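Local coordinates for NLP/P60 family protein (PDB 3H41) that probably cleaves the gamma-D-glutamyl-L-lysine bond of murein peptides as an NlpC/P60 cysteine peptidase, releasing the dipeptide L-Ala-gamma-D-Glu, at residues Ile11-Ala16 / Ala33-Asp38; Arg26-Pro31 / Lys44-Asp49; Gln63-Gln68 / Tyr144-Pro149; Val73-Asp78 / Met100-Leu105. All coordinates share one frame; numbering follows the deposited sequence.

Contact 1. Residues Ile11-Ala16 / Ala33-Asp38; sequences IDVSAA and ATNPVD
V13 and P36 mark the closest approach of the two backbones, with 5.8 Å between V13 CA and P36 CA. Segment 11-16 leaves strand 8-11 and passes through a short loop into strand 15-19. Segment 33-38 is the loop between helices 30-33 and 39-45, and the peptide bond before P36 is cis. No direct backbone hydrogen bond joins the two segments. A water takes that place: it accepts from S14 N and from V37 N, at 3.0 Å from S14 N and 3.2 Å from V37 N.

The side chains of V13 and V37 cross at about a right angle. V37 CG1 packs on V13 CB at 3.8 Å and also reaches A15 O. V37 CG2 sits close to the S14 hydroxyl, 3.1 Å from S14 OG. V13 CG1 sits over the face of the N35 amide, 3.5 Å from N35 CG.

N35 has its CG anti to the backbone N (chi1 -175°), which carries the amide past V13 to D12. N35 ND2 donates to D12 OD2 at 3.1 Å. The donor meets the anti side of the carboxylate, 35° out of its plane, and the carboxylate and amide planes stand 68° apart. The same nitrogen is also held by K103 O, its stronger partner. Q104 supports the loop too, since its NE2 donates to T34 O.

Apolar contact between the two valines thus lies beside a polar patch. The N35 nitrogen has two acceptors, D12 OD2 and K103 O, and water rather than sheet pairing joins the two backbones.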
loop_
_atom_site.group_PDB
_atom_site.type_symbol
_atom_site.label_atom_id
_atom_site.label_comp_id
_atom_site.label_asym_id
_atom_site.label_seq_id
_atom_site.Cartn_x
_atom_site.Cartn_y
_atom_site.Cartn_z
ATOM N N ILE A 11 -12.196 -2.210 -5.491
ATOM C CA ILE A 11 -11.395 -3.427 -5.332
ATOM C C ILE A 11 -12.112 -4.462 -4.467
ATOM O O ILE A 11 -12.548 -4.143 -3.366
ATOM C CB ILE A 11 -10.021 -3.085 -4.708
ATOM C CG1 ILE A 11 -9.320 -2.015 -5.535
ATOM C CG2 ILE A 11 -9.157 -4.345 -4.542
ATOM C CD1 ILE A 11 -9.039 -2.353 -6.979
ATOM N N ASP A 12 -12.194 -5.698 -4.969
ATOM C CA ASP A 12 -12.996 -6.761 -4.368
ATOM C C ASP A 12 -12.113 -7.880 -3.827
ATOM O O ASP A 12 -12.619 -8.925 -3.462
ATOM C CB ASP A 12 -14.045 -7.292 -5.368
ATOM C CG ASP A 12 -15.129 -8.165 -4.696
ATOM O OD1 ASP A 12 -15.610 -7.786 -3.622
ATOM O OD2 ASP A 12 -15.481 -9.249 -5.227
ATOM N N VAL A 13 -10.792 -7.634 -3.738
ATOM C CA VAL A 13 -9.870 -8.625 -3.204
ATOM C C VAL A 13 -9.039 -7.933 -2.146
ATOM O O VAL A 13 -9.013 -6.679 -2.050
ATOM C CB VAL A 13 -8.970 -9.295 -4.338
ATOM C CG1 VAL A 13 -9.820 -10.243 -5.178
ATOM C CG2 VAL A 13 -8.268 -8.245 -5.209
ATOM N N SER A 14 -8.356 -8.719 -1.325
ATOM C CA SER A 14 -7.579 -8.106 -0.226
ATOM C C SER A 14 -6.590 -7.081 -0.785
ATOM O O SER A 14 -6.516 -5.943 -0.310
ATOM C CB SER A 14 -6.881 -9.150 0.618
ATOM O OG SER A 14 -6.046 -9.954 -0.207
ATOM N N ALA A 15 -5.868 -7.470 -1.821
ATOM C CA ALA A 15 -5.101 -6.519 -2.595
ATOM C C ALA A 15 -5.011 -6.939 -4.073
ATOM O O ALA A 15 -4.772 -8.128 -4.398
ATOM C CB ALA A 15 -3.725 -6.261 -1.967
ATOM N N ALA A 16 -5.328 -5.979 -4.947
ATOM C CA ALA A 16 -5.202 -6.153 -6.401
ATOM C C ALA A 16 -3.865 -5.607 -6.882
ATOM O O ALA A 16 -3.466 -4.513 -6.533
ATOM C CB ALA A 16 -6.323 -5.463 -7.153
ATOM N N ALA A 33 -3.939 -12.956 -9.286
ATOM C CA ALA A 33 -4.906 -12.465 -10.292
ATOM C C ALA A 33 -6.321 -13.031 -10.116
ATOM O O ALA A 33 -7.231 -12.615 -10.826
ATOM C CB ALA A 33 -4.392 -12.754 -11.670
ATOM N N THR A 34 -6.486 -13.966 -9.191
ATOM C CA THR A 34 -7.770 -14.613 -8.923
ATOM C C THR A 34 -8.582 -13.791 -7.919
ATOM O O THR A 34 -8.064 -12.857 -7.300
ATOM C CB THR A 34 -7.556 -16.025 -8.350
ATOM O OG1 THR A 34 -6.658 -15.960 -7.203
ATOM C CG2 THR A 34 -6.980 -16.951 -9.431
ATOM N N ASN A 35 -9.849 -14.162 -7.756
ATOM C CA ASN A 35 -10.696 -13.601 -6.727
ATOM C C ASN A 35 -11.322 -14.782 -6.026
ATOM O O ASN A 35 -12.138 -15.443 -6.618
ATOM C CB ASN A 35 -11.792 -12.704 -7.300
ATOM C CG ASN A 35 -12.594 -12.026 -6.208
ATOM O OD1 ASN A 35 -12.562 -12.453 -5.080
ATOM N ND2 ASN A 35 -13.311 -10.969 -6.544
ATOM N N PRO A 36 -10.923 -15.060 -4.774
ATOM C CA PRO A 36 -9.943 -14.334 -3.973
ATOM C C PRO A 36 -8.489 -14.556 -4.388
ATOM O O PRO A 36 -8.165 -15.503 -5.109
ATOM C CB PRO A 36 -10.134 -14.922 -2.587
ATOM C CG PRO A 36 -10.591 -16.329 -2.854
ATOM C CD PRO A 36 -11.418 -16.257 -4.082
ATOM N N VAL A 37 -7.635 -13.642 -3.946
ATOM C CA VAL A 37 -6.195 -13.780 -4.131
ATOM C C VAL A 37 -5.593 -14.695 -3.081
ATOM O O VAL A 37 -6.197 -14.912 -2.034
ATOM C CB VAL A 37 -5.486 -12.400 -4.066
ATOM C CG1 VAL A 37 -5.948 -11.495 -5.218
ATOM C CG2 VAL A 37 -5.655 -11.672 -2.709
ATOM N N ASP A 38 -4.378 -15.198 -3.343
ATOM C CA ASP A 38 -3.534 -15.739 -2.276
ATOM C C ASP A 38 -2.127 -15.172 -2.388
ATOM O O ASP A 38 -1.267 -15.721 -3.077
ATOM C CB ASP A 38 -3.524 -17.267 -2.301
ATOM C CG ASP A 38 -2.773 -17.862 -1.117
ATOM O OD1 ASP A 38 -2.012 -17.158 -0.386
ATOM O OD2 ASP A 38 -2.941 -19.060 -0.924
HETATM O O HOH W 1 -11.816 -11.650 -2.183
HETATM O O HOH W 2 -8.966 -11.624 -1.828
#

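Contact 2. Residues Arg26-Pro31 / Lys44-Asp49; sequences RPIDVP and KSMTLD
I28 and M46 meet where a 3-10 turn, residues 27-29, packs against the bend between helices 39-45 and 48-56. This small helical region falls in the chain between strands 15-19 and 60-65. T47 is the N-cap residue of helix 48-56.

The apolar contact is made by I28 and M46, a selenomethionine. I28 CD1 lies 3.8 Å from M46 CG, and the two side chains run at a slant. I28 CG1 is anti to its backbone nitrogen (chi1 -156°), which sends the longer branch toward the bend. I28 CG1 also lies against S45 OG at 3.4 Å.

No hydrogen bond runs directly between the segments, but a water donates to both I28 O (2.8 Å) and S45 OG (2.6 Å). S45 OG is also bonded to W42 O.

R26 grips D29 side-on as a salt bridge. R26 NE donates almost straight to D29 OD2, at 2.8 Å and 173°, and R26 NH2 donates to D29 OD1 at 2.9 Å. D29 OD2 takes a further bond from R26 N. W42 NE1 donates to D29 OD1, and R26 NH1 reaches E50 O, which joins the turn to helix 48-56.

M46 runs straight through chi2 (-176°), which carries SE up to R26 NH2, 3.6 Å away, in an oblique approach. I28 CG2 lies over one face, 3.4 Å above the R26 guanidinium plane and offset toward its rim.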
loop_
_atom_site.group_PDB
_atom_site.type_symbol
_atom_site.label_atom_id
_atom_site.label_comp_id
_atom_site.label_asym_id
_atom_site.label_seq_id
_atom_site.Cartn_x
_atom_site.Cartn_y
_atom_site.Cartn_z
ATOM N N ARG A 26 2.685 -14.591 -15.656
ATOM C CA ARG A 26 3.235 -15.941 -15.726
ATOM C C ARG A 26 2.347 -16.893 -14.947
ATOM O O ARG A 26 1.554 -16.462 -14.099
ATOM C CB ARG A 26 4.616 -15.962 -15.081
ATOM C CG ARG A 26 5.609 -15.009 -15.665
ATOM C CD ARG A 26 6.794 -14.882 -14.696
ATOM N NE ARG A 26 6.387 -14.265 -13.444
ATOM C CZ ARG A 26 7.219 -13.893 -12.483
ATOM N NH1 ARG A 26 8.531 -14.117 -12.590
ATOM N NH2 ARG A 26 6.727 -13.276 -11.412
ATOM N N PRO A 27 2.532 -18.207 -15.148
ATOM C CA PRO A 27 1.754 -19.152 -14.349
ATOM C C PRO A 27 1.940 -18.968 -12.830
ATOM O O PRO A 27 0.985 -19.091 -12.089
ATOM C CB PRO A 27 2.259 -20.507 -14.812
ATOM C CG PRO A 27 2.705 -20.275 -16.230
ATOM C CD PRO A 27 3.207 -18.859 -16.297
ATOM N N ILE A 28 3.158 -18.653 -12.387
ATOM C CA ILE A 28 3.425 -18.390 -10.963
ATOM C C ILE A 28 2.676 -17.150 -10.448
ATOM O O ILE A 28 2.505 -17.009 -9.263
ATOM C CB ILE A 28 4.950 -18.221 -10.694
ATOM C CG1 ILE A 28 5.273 -18.533 -9.226
ATOM C CG2 ILE A 28 5.464 -16.855 -11.195
ATOM C CD1 ILE A 28 6.736 -18.968 -9.019
ATOM N N ASP A 29 2.215 -16.266 -11.332
ATOM C CA ASP A 29 1.512 -15.065 -10.882
ATOM C C ASP A 29 -0.006 -15.227 -10.709
ATOM O O ASP A 29 -0.693 -14.303 -10.241
ATOM C CB ASP A 29 1.764 -13.904 -11.820
ATOM C CG ASP A 29 3.205 -13.624 -11.997
ATOM O OD1 ASP A 29 3.874 -13.437 -10.955
ATOM O OD2 ASP A 29 3.660 -13.650 -13.168
ATOM N N VAL A 30 -0.510 -16.399 -11.048
ATOM C CA VAL A 30 -1.945 -16.675 -11.041
ATOM C C VAL A 30 -2.588 -16.375 -9.706
ATOM O O VAL A 30 -3.639 -15.734 -9.685
ATOM C CB VAL A 30 -2.266 -18.109 -11.558
ATOM C CG1 VAL A 30 -3.717 -18.523 -11.229
ATOM C CG2 VAL A 30 -2.019 -18.182 -13.080
ATOM N N PRO A 31 -1.938 -16.746 -8.576
ATOM C CA PRO A 31 -2.582 -16.452 -7.284
ATOM C C PRO A 31 -2.709 -14.950 -6.918
ATOM O O PRO A 31 -3.481 -14.590 -6.022
ATOM C CB PRO A 31 -1.713 -17.187 -6.263
ATOM C CG PRO A 31 -0.831 -18.114 -7.028
ATOM C CD PRO A 31 -0.789 -17.673 -8.442
ATOM N N LYS A 44 5.658 -16.146 -1.633
ATOM C CA LYS A 44 6.506 -17.151 -1.012
ATOM C C LYS A 44 6.921 -18.251 -2.011
ATOM O O LYS A 44 7.903 -18.917 -1.793
ATOM C CB LYS A 44 5.845 -17.729 0.254
ATOM C CG LYS A 44 5.773 -16.663 1.344
ATOM C CD LYS A 44 5.377 -17.158 2.732
ATOM C CE LYS A 44 5.333 -15.975 3.762
ATOM N NZ LYS A 44 6.444 -14.910 3.694
ATOM N N SER A 45 6.184 -18.402 -3.108
ATOM C CA SER A 45 6.484 -19.387 -4.145
ATOM C C SER A 45 7.619 -18.942 -5.079
ATOM O O SER A 45 8.215 -19.771 -5.761
ATOM C CB SER A 45 5.240 -19.673 -4.988
ATOM O OG SER A 45 4.872 -18.580 -5.817
HETATM N N MSE A 46 7.880 -17.634 -5.127
HETATM C CA MSE A 46 8.828 -17.076 -6.087
HETATM C C MSE A 46 10.285 -17.122 -5.628
HETATM O O MSE A 46 10.635 -16.788 -4.478
HETATM C CB MSE A 46 8.453 -15.628 -6.425
HETATM C CG MSE A 46 7.310 -15.523 -7.430
HETATM SE SE MSE A 46 7.024 -13.672 -7.862
HETATM C CE MSE A 46 5.955 -13.054 -6.310
ATOM N N THR A 47 11.138 -17.544 -6.544
ATOM C CA THR A 47 12.562 -17.370 -6.382
ATOM C C THR A 47 12.920 -15.883 -6.452
ATOM O O THR A 47 12.123 -15.038 -6.919
ATOM C CB THR A 47 13.336 -18.051 -7.477
ATOM O OG1 THR A 47 12.956 -17.472 -8.746
ATOM C CG2 THR A 47 13.157 -19.604 -7.476
ATOM N N LEU A 48 14.135 -15.558 -6.041
ATOM C CA LEU A 48 14.659 -14.201 -6.237
ATOM C C LEU A 48 14.564 -13.730 -7.688
ATOM O O LEU A 48 14.094 -12.605 -7.952
ATOM C CB LEU A 48 16.084 -14.039 -5.685
ATOM C CG LEU A 48 16.736 -12.684 -5.873
ATOM C CD1 LEU A 48 15.908 -11.565 -5.151
ATOM C CD2 LEU A 48 18.216 -12.686 -5.440
ATOM N N ASP A 49 15.045 -14.550 -8.629
ATOM C CA ASP A 49 15.010 -14.170 -10.043
ATOM C C ASP A 49 13.569 -13.876 -10.469
ATOM O O ASP A 49 13.323 -12.950 -11.245
ATOM C CB ASP A 49 15.561 -15.285 -10.953
ATOM C CG ASP A 49 17.082 -15.389 -10.936
ATOM O OD1 ASP A 49 17.773 -14.373 -10.712
ATOM O OD2 ASP A 49 17.585 -16.518 -11.148
HETATM O O HOH W 3 2.586 -18.765 -7.051
#

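Contact 3. Residues Gln63-Gln68 / Tyr144-Pro149; sequences QALLGQ and YNTRLP
L65, at the end of strand 60-65, puts its side chain over the backbone that links Y144 to T146. L65 CD1 lies 3.4 Å from Y144 O and 3.6 Å from N145 C. This branch also touches N145 CB. The CG of L65 is anti to the carbonyl carbon (chi1 -55°), which turns the chain toward the second segment. S143 O holds the T146 hydroxyl nearby.

L66 follows with a purely apolar tip. L66 CD2 meets L148 CD1 at 4.0 Å, and the two leucines cross at about a right angle. L140 and V142 of strand 139-143 also touch L66. Its carbonyl is polar and faces water: one water lies 2.7 Å from L66 O and accepts from R147 N at 2.9 Å.

G67 comes next, with a positive phi of 83°, at the third place of a type II turn. Q68 closes the turn: Q68 N donates to L65 O at 2.8 Å. The Q68 side chain folds back, and L65 N donates to Q68 OE1 in the carbonyl plane at 3.0 Å.

In the facing segment, R147 holds N145 side-on. R147 NE and NH2 both reach N145 OD1 from the same face of the amide, while R147 NH1 goes to Q181.

A glycine-containing type II turn after one strand is seated here on the loop and first residues that lead into strand 147-153. It forms a buried join between the two SH3-like domains.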
loop_
_atom_site.group_PDB
_atom_site.type_symbol
_atom_site.label_atom_id
_atom_site.label_comp_id
_atom_site.label_asym_id
_atom_site.label_seq_id
_atom_site.Cartn_x
_atom_site.Cartn_y
_atom_site.Cartn_z
ATOM N N GLN A 63 -0.340 -1.570 -6.190
ATOM C CA GLN A 63 -1.386 -2.438 -5.697
ATOM C C GLN A 63 -2.431 -1.586 -5.027
ATOM O O GLN A 63 -2.097 -0.521 -4.491
ATOM C CB GLN A 63 -0.833 -3.447 -4.694
ATOM C CG GLN A 63 0.083 -4.556 -5.305
ATOM C CD GLN A 63 0.589 -5.497 -4.236
ATOM O OE1 GLN A 63 0.927 -5.057 -3.119
ATOM N NE2 GLN A 63 0.603 -6.802 -4.537
ATOM N N ALA A 64 -3.690 -2.040 -5.069
ATOM C CA ALA A 64 -4.812 -1.318 -4.456
ATOM C C ALA A 64 -5.508 -2.253 -3.500
ATOM O O ALA A 64 -5.674 -3.447 -3.809
ATOM C CB ALA A 64 -5.781 -0.815 -5.526
ATOM N N LEU A 65 -5.907 -1.733 -2.343
ATOM C CA LEU A 65 -6.521 -2.583 -1.313
ATOM C C LEU A 65 -8.044 -2.753 -1.437
ATOM O O LEU A 65 -8.737 -1.880 -1.963
ATOM C CB LEU A 65 -6.221 -2.037 0.082
ATOM C CG LEU A 65 -4.745 -1.808 0.469
ATOM C CD1 LEU A 65 -4.601 -1.315 1.937
ATOM C CD2 LEU A 65 -3.917 -3.071 0.197
ATOM N N LEU A 66 -8.548 -3.856 -0.875
ATOM C CA LEU A 66 -9.971 -4.100 -0.701
ATOM C C LEU A 66 -10.706 -2.806 -0.368
ATOM O O LEU A 66 -10.315 -2.067 0.553
ATOM C CB LEU A 66 -10.198 -5.116 0.412
ATOM C CG LEU A 66 -11.665 -5.479 0.646
ATOM C CD1 LEU A 66 -12.125 -6.423 -0.422
ATOM C CD2 LEU A 66 -11.813 -6.082 2.089
ATOM N N GLY A 67 -11.754 -2.524 -1.134
ATOM C CA GLY A 67 -12.557 -1.327 -0.930
ATOM C C GLY A 67 -12.078 -0.028 -1.540
ATOM O O GLY A 67 -12.836 0.952 -1.561
ATOM N N GLN A 68 -10.828 0.025 -2.017
ATOM C CA GLN A 68 -10.312 1.229 -2.647
ATOM C C GLN A 68 -11.092 1.478 -3.943
ATOM O O GLN A 68 -11.479 0.516 -4.641
ATOM C CB GLN A 68 -8.803 1.094 -2.912
ATOM C CG GLN A 68 -8.071 2.397 -3.177
ATOM C CD GLN A 68 -6.559 2.346 -2.838
ATOM O OE1 GLN A 68 -5.979 1.277 -2.499
ATOM N NE2 GLN A 68 -5.922 3.518 -2.905
ATOM N N TYR A 144 -3.213 -4.239 6.605
ATOM C CA TYR A 144 -2.987 -2.929 7.178
ATOM C C TYR A 144 -3.426 -1.887 6.155
ATOM O O TYR A 144 -3.140 -1.985 4.956
ATOM C CB TYR A 144 -1.482 -2.737 7.478
ATOM C CG TYR A 144 -1.212 -1.426 8.153
ATOM C CD1 TYR A 144 -1.522 -1.251 9.493
ATOM C CD2 TYR A 144 -0.725 -0.328 7.443
ATOM C CE1 TYR A 144 -1.303 -0.030 10.126
ATOM C CE2 TYR A 144 -0.519 0.918 8.072
ATOM C CZ TYR A 144 -0.829 1.050 9.429
ATOM O OH TYR A 144 -0.683 2.250 10.130
ATOM N N ASN A 145 -4.159 -0.903 6.642
ATOM C CA ASN A 145 -4.548 0.287 5.860
ATOM C C ASN A 145 -5.790 0.083 4.998
ATOM O O ASN A 145 -6.172 0.985 4.262
ATOM C CB ASN A 145 -3.402 0.811 4.981
ATOM C CG ASN A 145 -3.653 2.233 4.489
ATOM O OD1 ASN A 145 -4.127 3.103 5.246
ATOM N ND2 ASN A 145 -3.371 2.467 3.196
ATOM N N THR A 146 -6.396 -1.095 5.080
ATOM C CA THR A 146 -7.733 -1.367 4.506
ATOM C C THR A 146 -8.758 -0.542 5.296
ATOM O O THR A 146 -8.667 -0.480 6.531
ATOM C CB THR A 146 -8.053 -2.865 4.588
ATOM O OG1 THR A 146 -7.054 -3.636 3.839
ATOM C CG2 THR A 146 -9.496 -3.172 4.085
ATOM N N ARG A 147 -9.679 0.126 4.595
ATOM C CA ARG A 147 -10.734 0.902 5.216
ATOM C C ARG A 147 -12.075 0.371 4.759
ATOM O O ARG A 147 -12.318 0.284 3.571
ATOM C CB ARG A 147 -10.656 2.381 4.861
ATOM C CG ARG A 147 -9.357 3.064 5.225
ATOM C CD ARG A 147 -8.448 3.237 3.984
ATOM N NE ARG A 147 -7.186 3.869 4.366
ATOM C CZ ARG A 147 -7.046 5.165 4.661
ATOM N NH1 ARG A 147 -8.063 6.010 4.564
ATOM N NH2 ARG A 147 -5.874 5.625 5.037
ATOM N N LEU A 148 -12.938 0.017 5.711
ATOM C CA LEU A 148 -14.288 -0.419 5.398
ATOM C C LEU A 148 -15.306 0.312 6.277
ATOM O O LEU A 148 -15.050 0.562 7.467
ATOM C CB LEU A 148 -14.415 -1.927 5.563
ATOM C CG LEU A 148 -13.517 -2.778 4.654
ATOM C CD1 LEU A 148 -13.409 -4.192 5.214
ATOM C CD2 LEU A 148 -13.991 -2.813 3.202
ATOM N N PRO A 149 -16.468 0.638 5.707
ATOM C CA PRO A 149 -17.455 1.374 6.518
ATOM C C PRO A 149 -17.870 0.627 7.798
ATOM O O PRO A 149 -18.123 -0.581 7.762
ATOM C CB PRO A 149 -18.656 1.496 5.580
ATOM C CG PRO A 149 -18.121 1.332 4.206
ATOM C CD PRO A 149 -16.936 0.424 4.333
HETATM O O HOH W 4 -9.593 0.257 1.730
HETATM O O HOH W 5 -11.297 2.240 1.067
#

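Contact 4. Residues Val73-Asp78 / Met100-Leu105; sequences VDKKGD and MPEKQL
K75, near the end of strand 69-76, and D78, in the turn that follows, both reach E102 at the 3-10 turn that ends strand 96-101. This is the edge of an SH3-like barrel.

The backbone bond is made by D78. E102 N donates to D78 O at 2.9 Å and 169°, in the carbonyl plane. D78 O also takes a bond from a water at 2.9 Å, and that water accepts from K103 N. One carbonyl therefore holds two successive residues of the 3-10 turn, one directly and one through water.

The charged pair lies beside it. K75 NZ forms a salt bridge with E102 OE1 at 2.7 Å, using the syn lone pair of that oxygen. Both chains are extended beyond CG and cross at about a right angle. K75 has its CG anti to the backbone nitrogen (chi1 172°), and the extended chain brings NZ to the carboxylate. The pair lies at the surface.

The turn itself is tied by Q104 N to P101 O and by L105 N to E102 O, each N-to-O distance being 3.0 Å. Q104 NE2 also donates to S32 O. V73 and D74 share K81 as their partner on strand 79-84, which makes a classic beta bulge just before the tip.

A short 3-10 turn leading into the last strand, here 105-106, is typical of SH3 folds.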
loop_
_atom_site.group_PDB
_atom_site.type_symbol
_atom_site.label_atom_id
_atom_site.label_comp_id
_atom_site.label_asym_id
_atom_site.label_seq_id
_atom_site.Cartn_x
_atom_site.Cartn_y
_atom_site.Cartn_z
ATOM N N VAL A 73 -11.192 2.883 -17.039
ATOM C CA VAL A 73 -10.971 3.683 -18.256
ATOM C C VAL A 73 -10.815 2.912 -19.583
ATOM O O VAL A 73 -10.926 3.510 -20.656
ATOM C CB VAL A 73 -9.760 4.644 -18.078
ATOM C CG1 VAL A 73 -10.018 5.659 -16.915
ATOM C CG2 VAL A 73 -8.464 3.874 -17.876
ATOM N N ASP A 74 -10.548 1.606 -19.533
ATOM C CA ASP A 74 -10.374 0.807 -20.758
ATOM C C ASP A 74 -10.610 -0.629 -20.393
ATOM O O ASP A 74 -10.582 -0.970 -19.195
ATOM C CB ASP A 74 -8.962 0.991 -21.337
ATOM C CG ASP A 74 -8.874 0.694 -22.848
ATOM O OD1 ASP A 74 -9.839 0.164 -23.450
ATOM O OD2 ASP A 74 -7.814 1.002 -23.424
ATOM N N LYS A 75 -10.880 -1.466 -21.396
ATOM C CA LYS A 75 -11.120 -2.891 -21.202
ATOM C C LYS A 75 -10.593 -3.652 -22.404
ATOM O O LYS A 75 -10.907 -3.299 -23.535
ATOM C CB LYS A 75 -12.614 -3.216 -21.018
ATOM C CG LYS A 75 -12.945 -4.709 -20.992
ATOM C CD LYS A 75 -14.378 -4.977 -20.511
ATOM C CE LYS A 75 -14.787 -6.426 -20.706
ATOM N NZ LYS A 75 -15.914 -6.800 -19.805
ATOM N N LYS A 76 -9.750 -4.646 -22.160
ATOM C CA LYS A 76 -9.250 -5.523 -23.202
ATOM C C LYS A 76 -9.442 -6.952 -22.723
ATOM O O LYS A 76 -8.758 -7.417 -21.807
ATOM C CB LYS A 76 -7.776 -5.286 -23.480
ATOM C CG LYS A 76 -7.365 -3.880 -23.851
ATOM C CD LYS A 76 -7.575 -3.573 -25.304
ATOM C CE LYS A 76 -6.786 -2.333 -25.735
ATOM N NZ LYS A 76 -7.648 -1.479 -26.593
ATOM N N GLY A 77 -10.387 -7.656 -23.323
ATOM C CA GLY A 77 -10.723 -9.007 -22.881
ATOM C C GLY A 77 -11.155 -9.040 -21.423
ATOM O O GLY A 77 -12.030 -8.283 -21.023
ATOM N N ASP A 78 -10.520 -9.903 -20.634
ATOM C CA ASP A 78 -10.802 -10.040 -19.194
ATOM C C ASP A 78 -10.119 -8.964 -18.321
ATOM O O ASP A 78 -10.307 -8.946 -17.106
ATOM C CB ASP A 78 -10.347 -11.420 -18.707
ATOM C CG ASP A 78 -11.132 -12.566 -19.337
ATOM O OD1 ASP A 78 -12.350 -12.426 -19.571
ATOM O OD2 ASP A 78 -10.530 -13.628 -19.589
HETATM N N MSE A 100 -5.613 -4.595 -14.490
HETATM C CA MSE A 100 -5.983 -5.618 -13.525
HETATM C C MSE A 100 -7.149 -6.478 -14.050
HETATM O O MSE A 100 -7.892 -6.039 -14.935
HETATM C CB MSE A 100 -6.336 -4.961 -12.191
HETATM C CG MSE A 100 -7.524 -3.988 -12.243
HETATM SE SE MSE A 100 -8.011 -3.379 -10.445
HETATM C CE MSE A 100 -8.659 -5.034 -9.834
ATOM N N PRO A 101 -7.316 -7.707 -13.521
ATOM C CA PRO A 101 -8.492 -8.496 -13.955
ATOM C C PRO A 101 -9.788 -7.876 -13.525
ATOM O O PRO A 101 -9.933 -7.496 -12.363
ATOM C CB PRO A 101 -8.301 -9.838 -13.261
ATOM C CG PRO A 101 -6.806 -9.925 -13.002
ATOM C CD PRO A 101 -6.403 -8.520 -12.697
ATOM N N GLU A 102 -10.728 -7.780 -14.453
ATOM C CA GLU A 102 -12.060 -7.250 -14.135
ATOM C C GLU A 102 -12.741 -7.993 -12.988
ATOM O O GLU A 102 -13.505 -7.404 -12.221
ATOM C CB GLU A 102 -12.966 -7.258 -15.373
ATOM C CG GLU A 102 -14.196 -6.379 -15.129
ATOM C CD GLU A 102 -14.957 -6.050 -16.406
ATOM O OE1 GLU A 102 -15.037 -6.934 -17.279
ATOM O OE2 GLU A 102 -15.469 -4.913 -16.516
ATOM N N LYS A 103 -12.472 -9.282 -12.876
ATOM C CA LYS A 103 -13.074 -10.095 -11.844
ATOM C C LYS A 103 -12.638 -9.756 -10.430
ATOM O O LYS A 103 -13.238 -10.273 -9.482
ATOM C CB LYS A 103 -12.830 -11.587 -12.089
ATOM C CG LYS A 103 -11.370 -12.036 -12.037
ATOM C CD LYS A 103 -11.257 -13.483 -12.500
ATOM C CE LYS A 103 -9.861 -14.035 -12.360
ATOM N NZ LYS A 103 -9.765 -15.449 -12.881
ATOM N N GLN A 104 -11.638 -8.882 -10.304
ATOM C CA GLN A 104 -11.196 -8.384 -9.008
ATOM C C GLN A 104 -11.858 -7.068 -8.595
ATOM O O GLN A 104 -11.478 -6.493 -7.574
ATOM C CB GLN A 104 -9.668 -8.233 -9.001
ATOM C CG GLN A 104 -8.954 -9.584 -8.983
ATOM C CD GLN A 104 -7.457 -9.404 -8.817
ATOM O OE1 GLN A 104 -6.912 -8.396 -9.254
ATOM N NE2 GLN A 104 -6.798 -10.372 -8.184
ATOM N N LEU A 105 -12.840 -6.615 -9.384
ATOM C CA LEU A 105 -13.572 -5.360 -9.133
ATOM C C LEU A 105 -15.013 -5.718 -8.796
ATOM O O LEU A 105 -15.514 -6.775 -9.188
ATOM C CB LEU A 105 -13.571 -4.459 -10.368
ATOM C CG LEU A 105 -12.258 -3.823 -10.767
ATOM C CD1 LEU A 105 -12.471 -2.999 -12.039
ATOM C CD2 LEU A 105 -11.668 -2.960 -9.629
HETATM O O HOH W 6 -11.287 -10.955 -15.228
#

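In the fold
Contact 3 is buried and joins the two SH3-like domains; contacts 1, 2 and 4 lie further out and are partly buried. Contacts 1 and 3 share a two-stranded sheet, with a probable hydrogen bond from A16 N to A64 O. Outside that sheet, G67 N probably bonds to I11 O. Q104 of contact 4 joins contact 1 through its backbone O and D12 N, probably a hydrogen bond. Contact 2 touches contact 1 through a probable hydrogen bond from D38 N to P31 O. It does not touch contacts 3 or 4. The chemistry follows the place: leucines on backbone at the domain join, valines beside an amide in contact 1, a salt bridge within one segment in contact 2 and across the segments in contact 4.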